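Local coordinates for SPBc2 prophage-derived uncharacterized protein yorR (Bacillus subtilis, PDB 3KB2) that probably acts as a P-loop nucleotide kinase, perhaps phosphorylating dTMP, and binds a guanosine diphosphate carrying a 3'-phosphate, together with magnesium, at residues D10-S15 with S106-R111; N67-K72 with D126-L131; Y100-P105 with T143-T148. All blocks are in the same frame, centred on the assembly; numbering follows the deposited sequence.

Interaction 1: residues D10-S15 with S106-R111. With MG (magnesium ion), chain D; G3D (guanosine-3'-monophosphate-5'-diphosphate), chain C.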
# COMPACT_ATOMS: atom_id res chain seq x y z
N ASP A 10 -9.70 -0.20 -5.47
CA ASP A 10 -8.85 -0.35 -6.64
C ASP A 10 -9.32 -1.39 -7.64
O ASP A 10 -10.03 -2.34 -7.30
CB ASP A 10 -7.43 -0.72 -6.22
CG ASP A 10 -6.69 0.41 -5.56
OD1 ASP A 10 -5.50 0.22 -5.26
OD2 ASP A 10 -7.31 1.48 -5.35
N CYS A 11 -8.89 -1.21 -8.88
CA CYS A 11 -9.23 -2.14 -9.95
C CYS A 11 -10.72 -2.31 -10.19
O CYS A 11 -11.19 -3.43 -10.44
CB CYS A 11 -8.58 -3.49 -9.65
SG CYS A 11 -6.77 -3.39 -9.61
N CYS A 12 -11.46 -1.22 -10.10
CA CYS A 12 -12.89 -1.30 -10.34
C CYS A 12 -13.30 -0.40 -11.50
O CYS A 12 -14.41 0.13 -11.52
CB CYS A 12 -13.67 -0.93 -9.06
SG CYS A 12 -13.58 -2.21 -7.77
N PHE A 13 -12.39 -0.25 -12.45
CA PHE A 13 -12.63 0.53 -13.66
C PHE A 13 -12.80 2.03 -13.47
O PHE A 13 -13.17 2.73 -14.41
CB PHE A 13 -13.86 -0.03 -14.40
CG PHE A 13 -13.84 -1.54 -14.61
CD1 PHE A 13 -12.65 -2.27 -14.55
CD2 PHE A 13 -15.02 -2.23 -14.93
CE1 PHE A 13 -12.64 -3.64 -14.81
CE2 PHE A 13 -15.00 -3.60 -15.20
CZ PHE A 13 -13.82 -4.30 -15.14
N LYS A 14 -12.53 2.55 -12.27
CA LYS A 14 -12.71 3.98 -12.03
C LYS A 14 -12.03 4.89 -13.05
O LYS A 14 -12.69 5.72 -13.66
CB LYS A 14 -12.26 4.34 -10.61
CG LYS A 14 -13.06 3.60 -9.54
CD LYS A 14 -12.92 4.23 -8.16
CE LYS A 14 -11.47 4.42 -7.77
NZ LYS A 14 -10.74 3.16 -7.91
N SER A 15 -10.72 4.72 -13.24
CA SER A 15 -9.98 5.55 -14.17
C SER A 15 -10.34 5.35 -15.63
O SER A 15 -10.28 6.28 -16.44
CB SER A 15 -8.49 5.33 -13.96
OG SER A 15 -8.14 5.85 -12.68
N SER A 106 -13.31 -11.66 -4.29
CA SER A 106 -12.66 -12.63 -5.16
C SER A 106 -12.24 -11.96 -6.47
O SER A 106 -11.11 -12.13 -6.91
CB SER A 106 -13.61 -13.79 -5.45
OG SER A 106 -13.14 -14.55 -6.54
N VAL A 107 -13.15 -11.18 -7.06
CA VAL A 107 -12.88 -10.48 -8.31
C VAL A 107 -11.76 -9.46 -8.17
O VAL A 107 -10.90 -9.33 -9.05
CB VAL A 107 -14.13 -9.73 -8.79
CG1 VAL A 107 -13.88 -9.11 -10.16
CG2 VAL A 107 -15.31 -10.69 -8.84
N ILE A 108 -11.78 -8.73 -7.07
CA ILE A 108 -10.76 -7.73 -6.80
C ILE A 108 -9.41 -8.41 -6.65
O ILE A 108 -8.43 -8.01 -7.26
CB ILE A 108 -11.09 -6.95 -5.50
CG1 ILE A 108 -12.39 -6.18 -5.69
CG2 ILE A 108 -9.93 -6.04 -5.11
CD1 ILE A 108 -12.37 -5.24 -6.88
N LYS A 109 -9.37 -9.45 -5.83
CA LYS A 109 -8.12 -10.16 -5.62
C LYS A 109 -7.54 -10.67 -6.94
O LYS A 109 -6.33 -10.61 -7.16
CB LYS A 109 -8.35 -11.30 -4.65
CG LYS A 109 -8.73 -10.80 -3.27
CD LYS A 109 -9.18 -11.91 -2.36
CE LYS A 109 -9.75 -11.37 -1.07
NZ LYS A 109 -10.22 -12.48 -0.20
N LYS A 110 -8.41 -11.15 -7.82
CA LYS A 110 -7.99 -11.64 -9.13
C LYS A 110 -7.34 -10.51 -9.95
O LYS A 110 -6.29 -10.68 -10.54
CB LYS A 110 -9.19 -12.20 -9.91
CG LYS A 110 -8.83 -12.85 -11.23
CD LYS A 110 -9.68 -12.34 -12.38
CE LYS A 110 -11.16 -12.64 -12.19
NZ LYS A 110 -11.39 -14.11 -12.11
N ARG A 111 -7.99 -9.36 -9.98
CA ARG A 111 -7.45 -8.25 -10.75
C ARG A 111 -6.11 -7.79 -10.21
O ARG A 111 -5.29 -7.28 -10.96
CB ARG A 111 -8.47 -7.12 -10.78
CG ARG A 111 -9.74 -7.53 -11.50
CD ARG A 111 -10.78 -6.43 -11.56
NE ARG A 111 -11.95 -6.90 -12.28
CZ ARG A 111 -13.14 -6.32 -12.23
NH1 ARG A 111 -13.33 -5.23 -11.49
NH2 ARG A 111 -14.15 -6.85 -12.91
MG MG D . -7.24 4.69 -10.90
PB G3D C . -9.02 1.64 -11.12
O1B G3D C . -8.04 1.22 -10.02
O2B G3D C . -10.43 1.75 -10.75
O3B G3D C . -8.50 3.07 -11.76
PA G3D C . -8.76 1.05 -13.92
O3A G3D C . -8.87 0.69 -12.35
O1A G3D C . -9.91 1.80 -14.39
O2A G3D C . -7.36 1.63 -14.13
O5' G3D C . -8.91 -0.46 -14.59
C5' G3D C . -8.09 -1.45 -13.85
C4' G3D C . -7.94 -2.50 -15.05
O4' G3D C . -9.15 -3.14 -15.47
C3' G3D C . -7.31 -2.07 -16.28
O3' G3D C . -6.37 -2.99 -16.75
C2' G3D C . -8.40 -1.66 -17.31
O2' G3D C . -8.02 -1.85 -18.56
C1' G3D C . -9.35 -3.03 -16.88
N9 G3D C . -10.74 -2.79 -17.44
C8 G3D C . -11.27 -1.53 -17.67
N7 G3D C . -12.48 -1.92 -18.13
C5 G3D C . -12.64 -3.29 -18.32
C6 G3D C . -13.65 -3.89 -18.76
O6 G3D C . -14.83 -3.65 -19.16
N1 G3D C . -13.44 -5.38 -18.67
C2 G3D C . -12.30 -5.74 -18.22
N2 G3D C . -12.14 -7.22 -18.08
N3 G3D C . -11.27 -5.10 -17.68
C4 G3D C . -11.54 -3.81 -17.84
P1 G3D C . -5.07 -2.76 -17.06
O4P G3D C . -4.91 -2.44 -18.45
O5P G3D C . -4.43 -4.21 -16.80
O6P G3D C . -4.21 -1.95 -16.08
O HOH W 1 -6.33 3.51 -12.73
O HOH W 2 -8.79 5.57 -9.50
O HOH W 3 -5.27 5.86 -10.74
O HOH W 4 -6.66 3.36 -9.18
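The Phe13 ring lies between the guanine of G3D on one face and the guanidinium of Arg111 on the other. Guanine C5 sits over the rim of the ring, 3.5 Å from Phe13 CZ. The ring and guanidinium planes are 25° apart, and Phe13 CZ comes within 3.4 Å of Arg111 NH2. Val107 CG1 covers the other guanidinium face. At the guanidinium edge, Arg111 NH1 donates to Cys11 O in the carbonyl plane (3.0 Å, 156° at the hydrogen). Arg111 NH2 is hydrogen-bonded to Thr148 O. The extended chain from CG to NE carries the guanidinium out to the Phe13 ring. The two bonds, from NH1 and NH2, then hold its rotation. One turn earlier in the helix, Ile108 CD1 packs on Cys12 SG at 3.4 Å.

Residues 10-15 belong to a P-loop wrapped round the beta phosphate. Cys12 N, Lys14 N and Lys14 NZ all donate to G3D O2B, the last after bends at chi3 and chi4. Cys11 N donates to O1B at 2.8 Å. Ser15 OG binds magnesium at 2.3 Å; G3D O3B and four waters complete its six ligands. Asp61 holds Ser15 OG as a second-shell partner.

The loop runs into helix 14-25. Cys12 and Lys14 rest on Leu101 of strand 96-102, and helix 105-115 flanks the loop through Ile108 and Arg111.

Interaction 2: residues N67-K72 with D126-L131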
# COMPACT_ATOMS: atom_id res chain seq x y z
N ASN A 67 -11.29 9.30 1.03
CA ASN A 67 -10.52 9.87 2.12
C ASN A 67 -10.92 9.23 3.44
O ASN A 67 -10.06 8.86 4.23
CB ASN A 67 -10.70 11.38 2.21
CG ASN A 67 -10.02 11.96 3.43
OD1 ASN A 67 -8.80 12.02 3.51
ND2 ASN A 67 -10.82 12.38 4.40
N LEU A 68 -12.22 9.11 3.66
CA LEU A 68 -12.75 8.50 4.87
C LEU A 68 -12.29 7.05 5.06
O LEU A 68 -12.09 6.60 6.19
CB LEU A 68 -14.28 8.55 4.85
CG LEU A 68 -14.91 9.80 5.48
CD1 LEU A 68 -14.17 11.05 5.06
CD2 LEU A 68 -16.38 9.87 5.07
N VAL A 69 -12.12 6.34 3.95
CA VAL A 69 -11.68 4.94 3.96
C VAL A 69 -10.20 4.81 4.33
O VAL A 69 -9.84 4.16 5.32
CB VAL A 69 -11.91 4.28 2.56
CG1 VAL A 69 -11.23 2.91 2.46
CG2 VAL A 69 -13.41 4.14 2.30
N TYR A 70 -9.35 5.45 3.53
CA TYR A 70 -7.91 5.39 3.74
C TYR A 70 -7.36 6.07 4.98
O TYR A 70 -6.21 5.83 5.36
CB TYR A 70 -7.19 5.89 2.48
CG TYR A 70 -7.42 4.99 1.29
CD1 TYR A 70 -7.01 3.66 1.31
CD2 TYR A 70 -8.10 5.45 0.15
CE1 TYR A 70 -7.26 2.80 0.24
CE2 TYR A 70 -8.36 4.60 -0.93
CZ TYR A 70 -7.94 3.28 -0.88
OH TYR A 70 -8.21 2.42 -1.92
N ALA A 71 -8.18 6.91 5.61
CA ALA A 71 -7.76 7.60 6.82
C ALA A 71 -7.77 6.61 7.98
O ALA A 71 -7.11 6.81 9.00
CB ALA A 71 -8.68 8.77 7.10
N LYS A 72 -8.52 5.53 7.81
CA LYS A 72 -8.61 4.51 8.84
C LYS A 72 -7.55 3.43 8.61
O LYS A 72 -7.46 2.46 9.38
CB LYS A 72 -10.00 3.87 8.84
CG LYS A 72 -11.14 4.86 9.00
CD LYS A 72 -11.09 5.57 10.34
CE LYS A 72 -12.22 6.58 10.47
NZ LYS A 72 -12.08 7.42 11.69
N ASP A 126 -10.32 -7.18 2.24
CA ASP A 126 -11.69 -7.31 2.74
C ASP A 126 -12.11 -6.12 3.58
O ASP A 126 -13.21 -5.61 3.41
CB ASP A 126 -11.84 -8.56 3.59
CG ASP A 126 -11.74 -9.81 2.77
OD1 ASP A 126 -12.56 -9.98 1.85
OD2 ASP A 126 -10.84 -10.63 3.05
N SER A 127 -11.25 -5.71 4.50
CA SER A 127 -11.56 -4.59 5.38
C SER A 127 -11.75 -3.30 4.59
O SER A 127 -12.56 -2.44 4.96
CB SER A 127 -10.45 -4.40 6.41
OG SER A 127 -9.26 -3.96 5.80
N ILE A 128 -11.00 -3.15 3.51
CA ILE A 128 -11.10 -1.96 2.69
C ILE A 128 -12.42 -1.96 1.93
O ILE A 128 -13.09 -0.93 1.84
CB ILE A 128 -9.93 -1.86 1.70
CG1 ILE A 128 -8.65 -1.55 2.46
CG2 ILE A 128 -10.20 -0.77 0.67
CD1 ILE A 128 -7.44 -1.46 1.58
N LEU A 129 -12.77 -3.12 1.37
CA LEU A 129 -14.01 -3.26 0.63
C LEU A 129 -15.20 -2.97 1.53
O LEU A 129 -16.15 -2.30 1.12
CB LEU A 129 -14.14 -4.68 0.06
CG LEU A 129 -13.16 -5.08 -1.04
CD1 LEU A 129 -13.49 -6.49 -1.53
CD2 LEU A 129 -13.24 -4.11 -2.19
N GLU A 130 -15.14 -3.48 2.76
CA GLU A 130 -16.21 -3.28 3.73
C GLU A 130 -16.34 -1.83 4.13
O GLU A 130 -17.45 -1.33 4.29
CB GLU A 130 -15.97 -4.12 4.98
CG GLU A 130 -16.94 -5.28 5.16
CD GLU A 130 -18.40 -4.84 5.11
OE1 GLU A 130 -18.77 -3.88 5.82
OE2 GLU A 130 -19.17 -5.47 4.35
N LEU A 131 -15.21 -1.15 4.32
CA LEU A 131 -15.20 0.26 4.70
C LEU A 131 -15.92 1.08 3.63
O LEU A 131 -16.73 1.95 3.95
CB LEU A 131 -13.76 0.76 4.85
CG LEU A 131 -13.14 0.67 6.25
CD1 LEU A 131 -11.64 0.92 6.22
CD2 LEU A 131 -13.83 1.70 7.13
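Val69 meets both Ile128 and Leu131, and the side-chain contacts are apolar. Val69 CG1 is 4.2 Å from Ile128 CG2 and 4.1 Å from Leu131 CB. This methyl is anti to the backbone N (chi1 169°), which lets it reach both partners. The Val69 and Leu131 side chains cross obliquely. Ile128 CD1 also approaches the Tyr70 ring, 4.5 Å from CE1, at the limit of packing distance. Farther along helix 122-137, Tyr132 and Val135 continue the cover of Val69, and Tyr132 also touches Tyr70.

A second group of contacts involves Leu131 CD1. It lies 3.8 Å from Val69 O and 4.3 Å from Lys72 CB. Val69 O is already used within its own segment, where it accepts from Lys72 N. The Lys72 chain then leads away from helix 122-137.

Within the P-loop kinase fold, this joins two helices that stand outside the parallel sheet. The connection between helix 105-115 and helix 122-137 probably corresponds to the lid of related nucleotide kinases. The nearest atoms of the Tyr70 side chain and G3D are about 8 Å apart.

Polar links run outside the two segments. Ser127 OG is hydrogen-bonded to Asp124 O and to Lys73 NZ.

Interaction 3: residues Y100-P105 with T143-T148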
# COMPACT_ATOMS: atom_id res chain seq x y z
N TYR A 100 -20.34 4.81 -7.25
CA TYR A 100 -19.63 3.85 -6.42
C TYR A 100 -19.40 2.60 -7.25
O TYR A 100 -20.34 1.87 -7.57
CB TYR A 100 -20.46 3.52 -5.15
CG TYR A 100 -19.94 2.37 -4.30
CD1 TYR A 100 -18.57 2.15 -4.14
CD2 TYR A 100 -20.82 1.50 -3.65
CE1 TYR A 100 -18.09 1.09 -3.35
CE2 TYR A 100 -20.35 0.44 -2.86
CZ TYR A 100 -18.98 0.24 -2.72
OH TYR A 100 -18.50 -0.81 -1.95
N LEU A 101 -18.16 2.36 -7.64
CA LEU A 101 -17.85 1.19 -8.42
C LEU A 101 -17.21 0.15 -7.52
O LEU A 101 -16.23 0.44 -6.84
CB LEU A 101 -16.90 1.55 -9.56
CG LEU A 101 -17.41 2.61 -10.55
CD1 LEU A 101 -16.42 2.73 -11.71
CD2 LEU A 101 -18.78 2.22 -11.08
N HIS A 102 -17.78 -1.05 -7.51
CA HIS A 102 -17.24 -2.12 -6.66
C HIS A 102 -17.17 -3.47 -7.37
O HIS A 102 -17.30 -3.56 -8.59
CB HIS A 102 -18.11 -2.25 -5.40
CG HIS A 102 -19.55 -2.55 -5.69
ND1 HIS A 102 -20.43 -1.60 -6.13
CD2 HIS A 102 -20.23 -3.72 -5.67
CE1 HIS A 102 -21.60 -2.16 -6.37
NE2 HIS A 102 -21.51 -3.45 -6.09
N ALA A 103 -16.95 -4.51 -6.58
CA ALA A 103 -16.88 -5.89 -7.08
C ALA A 103 -16.62 -6.80 -5.89
O ALA A 103 -16.10 -6.35 -4.86
CB ALA A 103 -15.77 -6.03 -8.10
N ASP A 104 -16.98 -8.07 -6.02
CA ASP A 104 -16.75 -9.02 -4.94
C ASP A 104 -15.25 -9.07 -4.64
O ASP A 104 -14.44 -8.68 -5.47
CB ASP A 104 -17.25 -10.42 -5.33
CG ASP A 104 -18.78 -10.53 -5.32
OD1 ASP A 104 -19.44 -9.70 -4.65
OD2 ASP A 104 -19.32 -11.45 -5.98
N PRO A 105 -14.88 -9.52 -3.43
CA PRO A 105 -13.47 -9.62 -3.01
C PRO A 105 -12.69 -10.55 -3.92
O PRO A 105 -11.54 -10.28 -4.28
CB PRO A 105 -13.57 -10.16 -1.59
CG PRO A 105 -14.86 -9.57 -1.10
CD PRO A 105 -15.78 -9.76 -2.29
N THR A 143 -26.31 8.00 -4.21
CA THR A 143 -25.19 7.38 -4.92
C THR A 143 -25.66 6.28 -5.87
O THR A 143 -26.71 5.68 -5.66
CB THR A 143 -24.17 6.80 -3.91
OG1 THR A 143 -24.78 5.73 -3.17
CG2 THR A 143 -23.72 7.87 -2.93
N TYR A 144 -24.90 6.05 -6.93
CA TYR A 144 -25.23 5.01 -7.90
C TYR A 144 -24.08 4.02 -7.88
O TYR A 144 -22.92 4.41 -8.00
CB TYR A 144 -25.39 5.57 -9.31
CG TYR A 144 -26.26 6.79 -9.42
CD1 TYR A 144 -25.72 8.06 -9.20
CD2 TYR A 144 -27.61 6.69 -9.76
CE1 TYR A 144 -26.50 9.20 -9.32
CE2 TYR A 144 -28.40 7.83 -9.89
CZ TYR A 144 -27.83 9.08 -9.67
OH TYR A 144 -28.58 10.23 -9.80
N SER A 145 -24.42 2.74 -7.75
CA SER A 145 -23.42 1.69 -7.70
C SER A 145 -23.48 0.74 -8.88
O SER A 145 -24.55 0.49 -9.44
CB SER A 145 -23.59 0.88 -6.41
OG SER A 145 -24.79 0.13 -6.45
N TRP A 146 -22.32 0.21 -9.24
CA TRP A 146 -22.17 -0.73 -10.34
C TRP A 146 -21.17 -1.81 -9.94
O TRP A 146 -20.06 -1.52 -9.49
CB TRP A 146 -21.66 0.01 -11.58
CG TRP A 146 -22.74 0.64 -12.41
CD1 TRP A 146 -23.49 0.03 -13.38
CD2 TRP A 146 -23.20 1.99 -12.34
NE1 TRP A 146 -24.39 0.92 -13.90
CE2 TRP A 146 -24.24 2.13 -13.29
CE3 TRP A 146 -22.85 3.10 -11.56
CZ2 TRP A 146 -24.93 3.34 -13.48
CZ3 TRP A 146 -23.53 4.31 -11.75
CH2 TRP A 146 -24.56 4.41 -12.70
N ASP A 147 -21.58 -3.07 -10.10
CA ASP A 147 -20.74 -4.21 -9.79
C ASP A 147 -19.88 -4.44 -11.03
O ASP A 147 -20.35 -5.01 -12.01
CB ASP A 147 -21.62 -5.44 -9.51
CG ASP A 147 -20.82 -6.69 -9.17
OD1 ASP A 147 -21.46 -7.76 -9.00
OD2 ASP A 147 -19.58 -6.63 -9.07
N THR A 148 -18.63 -4.00 -10.98
CA THR A 148 -17.70 -4.12 -12.10
C THR A 148 -17.39 -5.58 -12.44
O THR A 148 -16.69 -5.87 -13.41
CB THR A 148 -16.40 -3.35 -11.81
OG1 THR A 148 -15.69 -3.99 -10.75
CG2 THR A 148 -16.71 -1.92 -11.40
O HOH W 5 -21.39 -10.19 -7.74
O HOH W 6 -17.87 -8.84 -8.48
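Parallel strands 96-102 and 143-147 pair here at one edge of the central sheet of the P-loop fold. The short strand axes are 19° apart. Tyr100 N donates to Tyr144 O at 2.7 Å. Trp146 N then donates to Tyr100 O, and His102 N to Trp146 O, each at 3.1 Å. Tyr100 thus uses both its N and its O on the same neighbour strand, as parallel pairing requires.

The bridge of His102 with Asp147 is closed by Thr148 N, which donates to His102 O at 2.8 Å. Thr148 OG1 adds a second bond to His102 O at 2.7 Å, from the opposite face of the carbonyl plane. The hydroxyl stands well above that plane.

The His102 ring folds over the partner strand because CG lies between the backbone N and the carbonyl carbon (chi1 59°). Asp147 CA makes a CH-pi contact with it, 4.1 Å from the ring centroid. Trp146 O lies over the same face, while Ser145 CB touches the ring edge at CE1. On the other side of the sheet, Leu101 CD2 packs on Trp146 CB at 3.7 Å.

Two waters link Asp147, at the end of its strand, to Asp104, just before helix 105-115. One donates to Asp104 OD2 and Asp147 OD1. The other accepts from Asp104 N at 2.7 Å and donates to Asp147 OD2, which also takes Gly149 N. The water between Asp104 OD2 and Asp147 OD1 probably reduces the repulsion between the two carboxylates.

Helix 153-166 covers the side of Leu101 and Trp146 through Ile156, and its Asp159 is hydrogen-bonded to Trp146 NE1. Helix 122-137 covers Tyr100 with Arg133 and Met136. Strand 3-7 adjoins strand 96-102 on its other side.

How the interactions relate
Along the chain the segments come in the order 10-15, 67-72, 100-105, 106-111, 126-131 and 143-148, so all three contacts interlock. Interactions 1 and 3 are closest, with centres about 10 Å apart. Strand 96-102 leads directly into helix 105-115, and the Cys12 backbone O packs against Leu101 and Thr148, so the sheet edge backs the nucleotide pocket. The centre of interaction 2 lies about 15 Å from each of the other centres. Its helix 122-137 touches both: Leu129 packs on Ile108 of interaction 1 and on Pro105 of interaction 3. Helix 122-137 thus lies between helix 64-70 and the start of helix 105-115. Asp10 OD2 of the loop packs near Tyr70 OH.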